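Local structure of myosin-I heavy chain (5EJR) at residues L103-Y108 with S139-L144; P147-L152 with K176-P181; S92-G97 with Y132-T137. The protein is an actin-based class VII myosin motor with ATPase activity that acts early in phagocytosis and adhesion, represented here by its C-terminal MyTH4-FERM tail module. All blocks are in the same frame, centred on the assembly; numbering follows the deposited sequence.

Contact 1 of 3, residues L103-Y108 with S139-L144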
ATOM      1  N   LEU A 103      -7.263  25.438  -1.680  1.00 41.63           N
ATOM      2  CA  LEU A 103      -7.296  25.494  -0.218  1.00 42.41           C
ATOM      3  C   LEU A 103      -5.898  25.246   0.393  1.00 46.51           C
ATOM      4  O   LEU A 103      -5.757  25.281   1.615  1.00 47.67           O
ATOM      5  CB  LEU A 103      -8.287  24.432   0.265  1.00 42.47           C
ATOM      6  CG  LEU A 103      -9.276  24.800   1.353  1.00 47.80           C
ATOM      7  CD1 LEU A 103     -10.014  26.086   1.037  1.00 47.98           C
ATOM      8  CD2 LEU A 103     -10.267  23.689   1.546  1.00 47.75           C
ATOM      9  N   ARG A 104      -4.873  25.030  -0.455  1.00 41.38           N
ATOM     10  CA  ARG A 104      -3.511  24.668  -0.043  1.00 39.96           C
ATOM     11  C   ARG A 104      -2.788  25.751   0.752  1.00 42.69           C
ATOM     12  O   ARG A 104      -2.312  25.441   1.847  1.00 41.54           O
ATOM     13  CB  ARG A 104      -2.677  24.196  -1.233  1.00 36.85           C
ATOM     14  CG  ARG A 104      -3.115  22.802  -1.658  1.00 42.45           C
ATOM     15  CD  ARG A 104      -2.561  22.413  -3.002  1.00 46.28           C
ATOM     16  NE  ARG A 104      -3.127  21.142  -3.454  1.00 42.64           N
ATOM     17  CZ  ARG A 104      -2.720  20.505  -4.539  1.00 43.62           C
ATOM     18  NH1 ARG A 104      -1.756  21.012  -5.288  1.00 31.71           N
ATOM     19  NH2 ARG A 104      -3.274  19.355  -4.885  1.00 33.67           N
ATOM     20  N   ASP A 105      -2.738  27.005   0.238  1.00 39.29           N
ATOM     21  CA  ASP A 105      -2.130  28.153   0.942  1.00 38.95           C
ATOM     22  C   ASP A 105      -2.778  28.361   2.309  1.00 39.72           C
ATOM     23  O   ASP A 105      -2.074  28.606   3.294  1.00 40.31           O
ATOM     24  CB  ASP A 105      -2.255  29.438   0.116  1.00 41.93           C
ATOM     25  CG  ASP A 105      -1.380  29.468  -1.111  1.00 52.04           C
ATOM     26  OD1 ASP A 105      -0.476  28.610  -1.219  1.00 51.10           O
ATOM     27  OD2 ASP A 105      -1.596  30.345  -1.963  1.00 62.29           O
ATOM     28  N   GLU A 106      -4.107  28.238   2.355  0.50 34.55           N
ATOM     29  CA  GLU A 106      -4.920  28.377   3.546  0.50 34.22           C
ATOM     30  C   GLU A 106      -4.609  27.294   4.588  0.50 36.17           C
ATOM     31  O   GLU A 106      -4.622  27.590   5.787  0.50 35.35           O
ATOM     32  CB  GLU A 106      -6.405  28.392   3.154  0.50 35.72           C
ATOM     33  CG  GLU A 106      -7.252  29.268   4.058  0.50 44.22           C
ATOM     34  CD  GLU A 106      -7.664  28.624   5.365  0.50 58.85           C
ATOM     35  OE1 GLU A 106      -7.660  27.372   5.443  0.50 39.44           O
ATOM     36  OE2 GLU A 106      -8.011  29.372   6.309  0.50 53.14           O
ATOM     37  N   ILE A 107      -4.306  26.053   4.141  1.00 31.97           N
ATOM     38  CA  ILE A 107      -3.949  24.964   5.052  1.00 30.38           C
ATOM     39  C   ILE A 107      -2.598  25.276   5.716  1.00 34.00           C
ATOM     40  O   ILE A 107      -2.525  25.200   6.950  1.00 33.77           O
ATOM     41  CB  ILE A 107      -4.040  23.542   4.430  1.00 32.85           C
ATOM     42  CG1 ILE A 107      -5.495  23.267   3.970  1.00 32.94           C
ATOM     43  CG2 ILE A 107      -3.609  22.481   5.466  1.00 32.37           C
ATOM     44  CD1 ILE A 107      -5.707  21.979   3.131  1.00 25.35           C
ATOM     45  N   TYR A 108      -1.586  25.709   4.907  1.00 30.06           N
ATOM     46  CA  TYR A 108      -0.224  26.060   5.345  1.00 30.19           C
ATOM     47  C   TYR A 108      -0.227  27.247   6.325  1.00 35.53           C
ATOM     48  O   TYR A 108       0.504  27.222   7.303  1.00 34.62           O
ATOM     49  CB  TYR A 108       0.660  26.418   4.143  1.00 30.86           C
ATOM     50  CG  TYR A 108       1.397  25.245   3.534  1.00 31.51           C
ATOM     51  CD1 TYR A 108       2.637  24.840   4.028  1.00 32.98           C
ATOM     52  CD2 TYR A 108       0.895  24.586   2.414  1.00 32.42           C
ATOM     53  CE1 TYR A 108       3.343  23.789   3.439  1.00 32.57           C
ATOM     54  CE2 TYR A 108       1.573  23.511   1.841  1.00 32.21           C
ATOM     55  CZ  TYR A 108       2.802  23.124   2.349  1.00 37.89           C
ATOM     56  OH  TYR A 108       3.485  22.104   1.738  1.00 37.05           O
ATOM     57  N   SER A 139       2.835  21.258  -2.756  1.00 38.85           N
ATOM     58  CA  SER A 139       3.513  22.520  -2.625  1.00 39.29           C
ATOM     59  C   SER A 139       2.505  23.625  -2.278  1.00 44.21           C
ATOM     60  O   SER A 139       1.365  23.568  -2.752  1.00 43.40           O
ATOM     61  CB  SER A 139       4.170  22.851  -3.961  1.00 43.37           C
ATOM     62  OG  SER A 139       4.752  24.144  -4.006  1.00 58.58           O
ATOM     63  N   PRO A 140       2.902  24.690  -1.528  1.00 41.39           N
ATOM     64  CA  PRO A 140       2.005  25.855  -1.438  1.00 41.71           C
ATOM     65  C   PRO A 140       2.104  26.558  -2.815  1.00 45.64           C
ATOM     66  O   PRO A 140       2.965  26.173  -3.624  1.00 43.43           O
ATOM     67  CB  PRO A 140       2.631  26.706  -0.329  1.00 43.94           C
ATOM     68  CG  PRO A 140       4.065  26.339  -0.311  1.00 47.88           C
ATOM     69  CD  PRO A 140       4.222  24.964  -0.910  1.00 42.11           C
ATOM     70  N   SER A 141       1.265  27.587  -3.091  1.00 42.75           N
ATOM     71  CA  SER A 141       1.337  28.300  -4.373  1.00 42.97           C
ATOM     72  C   SER A 141       2.746  28.845  -4.623  1.00 48.55           C
ATOM     73  O   SER A 141       3.520  29.028  -3.679  1.00 47.34           O
ATOM     74  CB  SER A 141       0.316  29.438  -4.429  1.00 46.83           C
ATOM     75  OG  SER A 141       0.619  30.474  -3.505  1.00 50.65           O
ATOM     76  N   ASP A 142       3.077  29.106  -5.889  1.00 46.80           N
ATOM     77  CA  ASP A 142       4.372  29.662  -6.278  1.00 47.60           C
ATOM     78  C   ASP A 142       4.568  31.043  -5.627  1.00 52.10           C
ATOM     79  O   ASP A 142       5.695  31.424  -5.303  1.00 52.39           O
ATOM     80  CB  ASP A 142       4.458  29.744  -7.806  1.00 50.25           C
ATOM     81  CG  ASP A 142       4.106  28.425  -8.473  1.00 69.04           C
ATOM     82  OD1 ASP A 142       2.891  28.100  -8.552  1.00 70.08           O
ATOM     83  OD2 ASP A 142       5.039  27.688  -8.852  1.00 77.14           O
ATOM     84  N   SER A 143       3.446  31.749  -5.379  1.00 47.41           N
ATOM     85  CA  SER A 143       3.404  33.050  -4.721  1.00 47.53           C
ATOM     86  C   SER A 143       3.769  32.926  -3.245  1.00 49.72           C
ATOM     87  O   SER A 143       4.537  33.750  -2.759  1.00 50.64           O
ATOM     88  CB  SER A 143       2.016  33.666  -4.858  1.00 50.56           C
ATOM     89  OG  SER A 143       1.921  34.883  -4.140  1.00 64.09           O
ATOM     90  N   LEU A 144       3.207  31.917  -2.535  1.00 44.21           N
ATOM     91  CA  LEU A 144       3.445  31.690  -1.107  1.00 43.70           C
ATOM     92  C   LEU A 144       4.779  30.993  -0.802  1.00 46.93           C
ATOM     93  O   LEU A 144       5.357  31.277   0.241  1.00 45.64           O
ATOM     94  CB  LEU A 144       2.267  30.934  -0.453  1.00 42.54           C
ATOM     95  CG  LEU A 144       2.349  30.629   1.061  1.00 46.08           C
ATOM     96  CD1 LEU A 144       2.263  31.891   1.903  1.00 46.40           C
ATOM     97  CD2 LEU A 144       1.271  29.677   1.491  1.00 46.59           C
TER
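Asp105 and Pro140 bring the two backbones closest, their CA atoms 5.3 Å apart, where the first turn of helix 104-113 meets the loop that leads into helix 142-159. Residues 139-141 run extended past the helix before the chain turns into its own helix, with Ser141 as N-cap. Asp105 takes hold of that cap with both carboxylate oxygens. Its OD1 accepts from Ser141 N at 2.8 Å through the syn lone pair, nearly straight at 171°, while OD2 takes the hydroxyl hydrogen of Ser141 OG at 2.7 Å, also on the syn side and slightly out of the carboxylate plane. Ser141 OG in turn accepts from Leu144 N at 3.1 Å, the capping bond, so the hydroxyl donates to the carboxylate and accepts from the first turn of the helix at once. CG of Asp105 lies anti to its carbonyl carbon (chi1 -71°), which swings the carboxylate across to the loop, and Leu144 CD2 lies against OD1. With an alanine here in place of Asp105, Ser141 N would probably lose its acceptor and the Ser141 hydroxyl would be freer to turn away from the cap. One turn after Asp105, Tyr108 presents a ring face to Pro140 CB, which lies 4.2 Å from the ring centroid, a CH-pi contact; the phenol OH is bonded to Phe138 O. The aspartate side chain thus binds the N-cap residue of a second helix, joining helix 104-113 to the start of helix 142-159 in the all-helical MyTH4 domain.

Contact 2 of 3, residues P147-L152 with K176-P181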
ATOM      1  N   PRO A 147       8.089  33.429   0.333  1.00 47.03           N
ATOM      2  CA  PRO A 147       7.795  34.102   1.616  1.00 46.26           C
ATOM      3  C   PRO A 147       7.599  33.158   2.813  1.00 45.73           C
ATOM      4  O   PRO A 147       8.121  33.456   3.893  1.00 44.53           O
ATOM      5  CB  PRO A 147       6.520  34.903   1.314  1.00 48.62           C
ATOM      6  CG  PRO A 147       6.553  35.133  -0.145  1.00 53.14           C
ATOM      7  CD  PRO A 147       7.154  33.886  -0.722  1.00 48.38           C
ATOM      8  N   PHE A 148       6.888  32.017   2.617  1.00 39.21           N
ATOM      9  CA  PHE A 148       6.626  31.023   3.670  1.00 38.47           C
ATOM     10  C   PHE A 148       7.921  30.349   4.144  1.00 44.56           C
ATOM     11  O   PHE A 148       8.068  30.089   5.347  1.00 43.87           O
ATOM     12  CB  PHE A 148       5.595  29.968   3.214  1.00 38.40           C
ATOM     13  CG  PHE A 148       5.098  29.027   4.294  1.00 38.99           C
ATOM     14  CD1 PHE A 148       5.753  27.822   4.553  1.00 41.12           C
ATOM     15  CD2 PHE A 148       3.949  29.315   5.015  1.00 39.95           C
ATOM     16  CE1 PHE A 148       5.284  26.942   5.538  1.00 40.60           C
ATOM     17  CE2 PHE A 148       3.489  28.440   6.012  1.00 42.00           C
ATOM     18  CZ  PHE A 148       4.152  27.252   6.255  1.00 39.03           C
ATOM     19  N   MET A 149       8.841  30.053   3.194  1.00 42.30           N
ATOM     20  CA  MET A 149      10.132  29.424   3.483  1.00 42.68           C
ATOM     21  C   MET A 149      11.004  30.370   4.306  1.00 46.61           C
ATOM     22  O   MET A 149      11.544  29.956   5.343  1.00 45.73           O
ATOM     23  CB  MET A 149      10.847  28.985   2.196  1.00 45.14           C
ATOM     24  CG  MET A 149      10.366  27.647   1.684  1.00 49.28           C
ATOM     25  SD  MET A 149      11.538  26.892   0.534  1.00 55.17           S
ATOM     26  CE  MET A 149      11.180  27.783  -0.927  1.00 52.57           C
ATOM     27  N   GLU A 150      11.083  31.655   3.874  1.00 42.69           N
ATOM     28  CA  GLU A 150      11.821  32.725   4.562  1.00 43.58           C
ATOM     29  C   GLU A 150      11.348  32.898   6.005  1.00 45.27           C
ATOM     30  O   GLU A 150      12.163  33.135   6.891  1.00 44.88           O
ATOM     31  CB  GLU A 150      11.724  34.060   3.793  1.00 45.98           C
ATOM     32  CG  GLU A 150      12.449  34.071   2.451  1.00 57.70           C
ATOM     33  CD  GLU A 150      13.932  33.733   2.449  1.00 78.83           C
ATOM     34  OE1 GLU A 150      14.638  34.084   3.423  1.00 61.47           O
ATOM     35  OE2 GLU A 150      14.392  33.136   1.449  1.00 76.81           O
ATOM     36  N   GLN A 151      10.040  32.728   6.240  1.00 40.63           N
ATOM     37  CA  GLN A 151       9.432  32.781   7.563  1.00 40.05           C
ATOM     38  C   GLN A 151       9.909  31.594   8.402  1.00 43.82           C
ATOM     39  O   GLN A 151      10.309  31.798   9.542  1.00 43.80           O
ATOM     40  CB  GLN A 151       7.900  32.808   7.459  1.00 41.41           C
ATOM     41  CG  GLN A 151       7.185  33.030   8.800  1.00 54.46           C
ATOM     42  CD  GLN A 151       7.193  34.455   9.334  1.00 74.56           C
ATOM     43  OE1 GLN A 151       7.711  35.398   8.716  1.00 71.71           O
ATOM     44  NE2 GLN A 151       6.586  34.646  10.499  1.00 67.41           N
ATOM     45  N   LEU A 152       9.875  30.356   7.842  1.00 39.76           N
ATOM     46  CA  LEU A 152      10.347  29.151   8.538  1.00 38.85           C
ATOM     47  C   LEU A 152      11.823  29.313   8.899  1.00 42.96           C
ATOM     48  O   LEU A 152      12.196  29.032  10.036  1.00 41.09           O
ATOM     49  CB  LEU A 152      10.151  27.884   7.675  1.00 37.87           C
ATOM     50  CG  LEU A 152       8.726  27.421   7.368  1.00 42.18           C
ATOM     51  CD1 LEU A 152       8.757  26.122   6.586  1.00 41.05           C
ATOM     52  CD2 LEU A 152       7.893  27.229   8.637  1.00 45.22           C
ATOM     53  N   LYS A 176      12.070  19.875   2.568  1.00 40.60           N
ATOM     54  CA  LYS A 176      10.944  19.320   1.820  1.00 38.59           C
ATOM     55  C   LYS A 176      10.238  20.343   0.921  1.00 40.46           C
ATOM     56  O   LYS A 176       9.661  19.934  -0.081  1.00 40.24           O
ATOM     57  CB  LYS A 176       9.947  18.602   2.744  1.00 39.65           C
ATOM     58  CG  LYS A 176      10.490  17.365   3.465  1.00 45.30           C
ATOM     59  CD  LYS A 176      11.085  16.321   2.504  1.00 51.53           C
ATOM     60  CE  LYS A 176      11.748  15.175   3.223  1.00 52.39           C
ATOM     61  NZ  LYS A 176      12.968  14.723   2.506  1.00 58.60           N
ATOM     62  N   LEU A 177      10.274  21.649   1.254  1.00 36.97           N
ATOM     63  CA  LEU A 177       9.656  22.682   0.410  1.00 36.87           C
ATOM     64  C   LEU A 177      10.628  23.054  -0.700  1.00 45.01           C
ATOM     65  O   LEU A 177      10.206  23.412  -1.797  1.00 44.22           O
ATOM     66  CB  LEU A 177       9.250  23.927   1.222  1.00 37.37           C
ATOM     67  CG  LEU A 177       8.127  23.736   2.254  1.00 41.18           C
ATOM     68  CD1 LEU A 177       8.162  24.829   3.286  1.00 40.73           C
ATOM     69  CD2 LEU A 177       6.741  23.690   1.592  1.00 42.17           C
ATOM     70  N   GLU A 178      11.941  22.948  -0.417  1.00 45.56           N
ATOM     71  CA  GLU A 178      13.007  23.184  -1.394  1.00 47.42           C
ATOM     72  C   GLU A 178      12.995  22.076  -2.473  1.00 53.34           C
ATOM     73  O   GLU A 178      13.385  22.324  -3.613  1.00 54.31           O
ATOM     74  CB  GLU A 178      14.371  23.203  -0.687  1.00 49.53           C
ATOM     75  CG  GLU A 178      14.752  24.567  -0.134  1.00 60.64           C
ATOM     76  CD  GLU A 178      15.946  24.626   0.805  1.00 76.08           C
ATOM     77  OE1 GLU A 178      16.525  23.563   1.128  1.00 66.96           O
ATOM     78  OE2 GLU A 178      16.287  25.751   1.237  1.00 68.74           O
ATOM     79  N   SER A 179      12.528  20.866  -2.104  1.00 49.97           N
ATOM     80  CA  SER A 179      12.457  19.689  -2.976  1.00 49.89           C
ATOM     81  C   SER A 179      11.463  19.833  -4.155  1.00 56.87           C
ATOM     82  O   SER A 179      11.642  19.173  -5.181  1.00 55.67           O
ATOM     83  CB  SER A 179      12.126  18.450  -2.155  1.00 52.11           C
ATOM     84  OG  SER A 179      10.729  18.307  -1.957  1.00 60.10           O
ATOM     85  N   HIS A 180      10.419  20.676  -3.992  1.00 55.93           N
ATOM     86  CA  HIS A 180       9.397  20.922  -5.014  1.00 56.28           C
ATOM     87  C   HIS A 180       9.957  21.595  -6.283  1.00 60.95           C
ATOM     88  O   HIS A 180      10.876  22.411  -6.173  1.00 60.40           O
ATOM     89  CB  HIS A 180       8.215  21.705  -4.436  1.00 57.14           C
ATOM     90  CG  HIS A 180       7.388  20.900  -3.490  1.00 59.77           C
ATOM     91  ND1 HIS A 180       6.411  20.045  -3.945  1.00 61.06           N
ATOM     92  CD2 HIS A 180       7.413  20.857  -2.139  1.00 60.94           C
ATOM     93  CE1 HIS A 180       5.885  19.494  -2.865  1.00 59.73           C
ATOM     94  NE2 HIS A 180       6.453  19.954  -1.754  1.00 60.17           N
ATOM     95  N   PRO A 181       9.486  21.228  -7.501  1.00 58.17           N
ATOM     96  CA  PRO A 181       8.400  20.276  -7.816  1.00 57.48           C
ATOM     97  C   PRO A 181       8.776  18.793  -7.719  1.00 61.28           C
ATOM     98  O   PRO A 181       9.804  18.369  -8.255  1.00 60.74           O
ATOM     99  CB  PRO A 181       7.985  20.687  -9.237  1.00 59.42           C
ATOM    100  CG  PRO A 181       9.252  21.212  -9.856  1.00 64.43           C
ATOM    101  CD  PRO A 181      10.031  21.854  -8.725  1.00 60.35           C
TER
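Leu177 reaches from the last turns of helix 164-178 toward Phe148, Met149 and Leu152 on helix 142-159, and its CD1 methyl is the point where the three meet. With CG anti to the carbonyl carbon (chi1 -66°) and chi2 extended, the leucine sends CD1 straight at the facing helix. There it touches Leu152 CD1 at 3.6 Å, methyl against methyl, the two side chains crossing at about a right angle. The same methyl stands 4.0 Å from Phe148 CD1, at the edge of the ring and near its plane. Phe148 has CG anti to the backbone N (chi1 -171°), which carries the ring toward Leu177, and the ring also packs edge-to-face with that of Tyr108.

Met149 lies alongside Leu177, the two chains sliding past each other in opposite directions, and the nearest CA atoms of the contact, 7.4 Å apart, are theirs. Its CG rests 3.9 Å from Leu177 CD1, and SD lies 3.8 Å from Leu177 CB. Both segments belong to the helical bundle of the MyTH4 domain, and this buried apolar seam joins two helices that follow one another in the chain. Rotation about the CG-SD bond of Met149 (chi3 -79°) bends the chain and turns CE aside. SD also meets Glu178 CG at 4.0 Å, so that only the aliphatic part of this glutamate takes part, at the exposed margin of the seam.

The other methyl of Leu177, CD2, packs on Pro140 and Tyr108, while Leu152 reaches across to Ile170, Cys173 and Ile174 of helix 164-178. Ser179 OG donates back to Lys176 O at 2.7 Å, approaching from above the carbonyl plane.

Contact 3 of 3, residues S92-G97 with Y132-T137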
ATOM      1  N   SER A  92      -7.320  13.272   6.907  1.00 30.98           N
ATOM      2  CA  SER A  92      -8.440  14.124   6.474  1.00 31.11           C
ATOM      3  C   SER A  92      -7.924  15.469   5.953  1.00 34.70           C
ATOM      4  O   SER A  92      -8.293  15.871   4.848  1.00 31.99           O
ATOM      5  CB  SER A  92      -9.425  14.337   7.621  1.00 35.41           C
ATOM      6  OG  SER A  92     -10.504  15.161   7.218  1.00 44.80           O
ATOM      7  N   ILE A  93      -7.001  16.123   6.720  1.00 32.24           N
ATOM      8  CA  ILE A  93      -6.388  17.407   6.382  1.00 31.66           C
ATOM      9  C   ILE A  93      -5.627  17.326   5.086  1.00 34.46           C
ATOM     10  O   ILE A  93      -5.784  18.204   4.242  1.00 34.75           O
ATOM     11  CB  ILE A  93      -5.493  17.959   7.537  1.00 35.23           C
ATOM     12  CG1 ILE A  93      -6.308  18.177   8.832  1.00 35.97           C
ATOM     13  CG2 ILE A  93      -4.756  19.258   7.125  1.00 35.84           C
ATOM     14  CD1 ILE A  93      -5.471  18.312  10.105  1.00 35.59           C
ATOM     15  N   ILE A  94      -4.780  16.296   4.929  1.00 32.06           N
ATOM     16  CA  ILE A  94      -3.983  16.176   3.714  1.00 32.18           C
ATOM     17  C   ILE A  94      -4.892  15.818   2.533  1.00 34.38           C
ATOM     18  O   ILE A  94      -4.700  16.375   1.449  1.00 33.45           O
ATOM     19  CB  ILE A  94      -2.743  15.259   3.910  1.00 35.31           C
ATOM     20  CG1 ILE A  94      -1.604  16.071   4.601  1.00 35.93           C
ATOM     21  CG2 ILE A  94      -2.239  14.657   2.592  1.00 35.79           C
ATOM     22  CD1 ILE A  94      -0.863  15.308   5.553  1.00 43.58           C
ATOM     23  N   SER A  95      -5.928  14.992   2.766  1.00 30.98           N
ATOM     24  CA  SER A  95      -6.897  14.631   1.714  1.00 31.59           C
ATOM     25  C   SER A  95      -7.583  15.913   1.213  1.00 36.72           C
ATOM     26  O   SER A  95      -7.617  16.159  -0.000  1.00 34.84           O
ATOM     27  CB  SER A  95      -7.924  13.631   2.238  1.00 34.30           C
ATOM     28  OG  SER A  95      -9.006  13.483   1.330  1.00 44.51           O
ATOM     29  N   ARG A  96      -8.033  16.782   2.163  1.00 34.52           N
ATOM     30  CA  ARG A  96      -8.656  18.065   1.824  1.00 34.79           C
ATOM     31  C   ARG A  96      -7.707  18.908   0.968  1.00 40.97           C
ATOM     32  O   ARG A  96      -8.132  19.462  -0.040  1.00 40.72           O
ATOM     33  CB  ARG A  96      -9.106  18.803   3.099  1.00 32.23           C
ATOM     34  CG  ARG A  96      -9.903  20.097   2.857  1.00 33.38           C
ATOM     35  CD  ARG A  96     -10.407  20.718   4.142  1.00 36.16           C
ATOM     36  NE  ARG A  96     -11.330  19.853   4.887  1.00 37.12           N
ATOM     37  CZ  ARG A  96     -11.001  19.140   5.962  1.00 51.33           C
ATOM     38  NH1 ARG A  96      -9.754  19.164   6.429  1.00 27.25           N
ATOM     39  NH2 ARG A  96     -11.906  18.383   6.566  1.00 41.73           N
ATOM     40  N   GLY A  97      -6.422  18.945   1.336  1.00 37.56           N
ATOM     41  CA  GLY A  97      -5.414  19.677   0.575  1.00 36.94           C
ATOM     42  C   GLY A  97      -5.148  19.129  -0.810  1.00 38.81           C
ATOM     43  O   GLY A  97      -4.980  19.906  -1.754  1.00 38.06           O
ATOM     44  N   TYR A 132       5.454  19.550   7.962  1.00 31.34           N
ATOM     45  CA  TYR A 132       6.309  18.537   7.336  1.00 29.45           C
ATOM     46  C   TYR A 132       5.481  17.615   6.426  1.00 33.11           C
ATOM     47  O   TYR A 132       5.867  17.384   5.277  1.00 32.47           O
ATOM     48  CB  TYR A 132       7.036  17.704   8.407  1.00 30.39           C
ATOM     49  CG  TYR A 132       7.629  16.434   7.838  1.00 32.05           C
ATOM     50  CD1 TYR A 132       8.814  16.462   7.108  1.00 34.58           C
ATOM     51  CD2 TYR A 132       6.977  15.210   7.980  1.00 32.25           C
ATOM     52  CE1 TYR A 132       9.345  15.305   6.542  1.00 35.58           C
ATOM     53  CE2 TYR A 132       7.495  14.044   7.409  1.00 33.26           C
ATOM     54  CZ  TYR A 132       8.687  14.096   6.704  1.00 41.62           C
ATOM     55  OH  TYR A 132       9.228  12.953   6.159  1.00 44.71           O
ATOM     56  N   PHE A 133       4.365  17.077   6.962  1.00 29.78           N
ATOM     57  CA  PHE A 133       3.468  16.149   6.266  1.00 29.21           C
ATOM     58  C   PHE A 133       2.718  16.816   5.118  1.00 31.84           C
ATOM     59  O   PHE A 133       2.392  16.142   4.139  1.00 29.89           O
ATOM     60  CB  PHE A 133       2.533  15.423   7.241  1.00 31.41           C
ATOM     61  CG  PHE A 133       3.223  14.386   8.105  1.00 32.42           C
ATOM     62  CD1 PHE A 133       3.922  13.330   7.531  1.00 34.82           C
ATOM     63  CD2 PHE A 133       3.133  14.439   9.492  1.00 35.50           C
ATOM     64  CE1 PHE A 133       4.561  12.369   8.333  1.00 36.27           C
ATOM     65  CE2 PHE A 133       3.773  13.481  10.295  1.00 38.49           C
ATOM     66  CZ  PHE A 133       4.486  12.453   9.711  1.00 35.92           C
ATOM     67  N   LEU A 134       2.536  18.154   5.167  1.00 28.97           N
ATOM     68  CA  LEU A 134       1.950  18.867   4.039  1.00 28.26           C
ATOM     69  C   LEU A 134       3.038  18.994   2.981  1.00 32.15           C
ATOM     70  O   LEU A 134       2.778  18.732   1.800  1.00 32.19           O
ATOM     71  CB  LEU A 134       1.469  20.293   4.412  1.00 28.52           C
ATOM     72  CG  LEU A 134       0.341  20.451   5.421  1.00 32.20           C
ATOM     73  CD1 LEU A 134       0.225  21.905   5.861  1.00 32.10           C
ATOM     74  CD2 LEU A 134      -0.984  19.991   4.851  1.00 34.39           C
ATOM     75  N   SER A 135       4.255  19.409   3.396  1.00 27.62           N
ATOM     76  CA  SER A 135       5.382  19.639   2.477  1.00 28.06           C
ATOM     77  C   SER A 135       5.828  18.383   1.701  1.00 34.07           C
ATOM     78  O   SER A 135       6.370  18.522   0.612  1.00 35.19           O
ATOM     79  CB  SER A 135       6.564  20.279   3.200  1.00 32.32           C
ATOM     80  OG  SER A 135       7.192  19.350   4.067  1.00 43.51           O
ATOM     81  N   ILE A 136       5.596  17.177   2.250  1.00 29.74           N
ATOM     82  CA  ILE A 136       5.939  15.946   1.529  1.00 30.19           C
ATOM     83  C   ILE A 136       4.879  15.616   0.449  1.00 36.02           C
ATOM     84  O   ILE A 136       5.210  14.956  -0.538  1.00 34.21           O
ATOM     85  CB  ILE A 136       6.259  14.730   2.448  1.00 32.99           C
ATOM     86  CG1 ILE A 136       5.138  14.442   3.450  1.00 33.26           C
ATOM     87  CG2 ILE A 136       7.620  14.902   3.143  1.00 33.79           C
ATOM     88  CD1 ILE A 136       5.169  13.051   4.099  1.00 43.79           C
ATOM     89  N   THR A 137       3.631  16.138   0.611  1.00 33.88           N
ATOM     90  CA  THR A 137       2.497  15.877  -0.288  1.00 33.62           C
ATOM     91  C   THR A 137       2.338  16.898  -1.433  1.00 39.49           C
ATOM     92  O   THR A 137       2.418  16.529  -2.604  1.00 39.81           O
ATOM     93  CB  THR A 137       1.213  15.742   0.533  1.00 33.56           C
ATOM     94  OG1 THR A 137       1.538  15.063   1.740  1.00 26.72           O
ATOM     95  CG2 THR A 137       0.127  14.949  -0.207  1.00 31.31           C
TER
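Phe133 is the first residue of 132-137 to meet the other helix, and it does so with its stem: CB lies 3.8 Å from Ile94 CD1, while the ring leads away, to an edge-to-face contact with Phe200. Its carbonyl oxygen comes close to the same methyl, Ile94 CD1 to Phe133 O being 3.6 Å. Leu134 follows, at the closest pairing of the backbones, with its CA 6.5 Å from that of Ile94. Its CB sets off to one side, but CD2 returns to touch Ile94 CG1 at 4.0 Å and brushes Ile93 CG2. Thr137 closes the row, its CG2 meeting Ile94 CG2 at 3.7 Å. Thr137 OG1 donates to Phe133 O at 2.8 Å, almost in line with the carbonyl, a bond that probably fixes the rotation of the side chain and so the direction of CG2. Ile94 thus spreads over three residues: CG2, anti to the backbone N, serves Thr137, while CG1 and CD1 serve Leu134 and Phe133. The axes of segments 92-97 and 132-137 pass 10.5 Å apart at a crossing angle of -36°, an apolar helix-helix interface in the core of the MyTH4 helical bundle.

All three contacts lie in the MyTH4 domain, and Tyr108 of helix 104-113 touches residues of each. Contact 1 has its centre about 11 Å from those of contacts 2 and 3, whose own centres are about 15 Å apart. Tyr108 OH lies 3.6 Å from Leu177 CD2 of contact 2 and 3.2 Å from Ser135 CA of contact 3. Hydrogen bonds add to this packing, with Arg104 NE 2.8 Å from Gly97 O between contacts 1 and 3, and His180 NE2 2.8 Å from Ser135 O between contacts 2 and 3. Contacts 1 and 2 share helix 142-159, at its N-terminal cap in contact 1 and over residues 147-152 in contact 2.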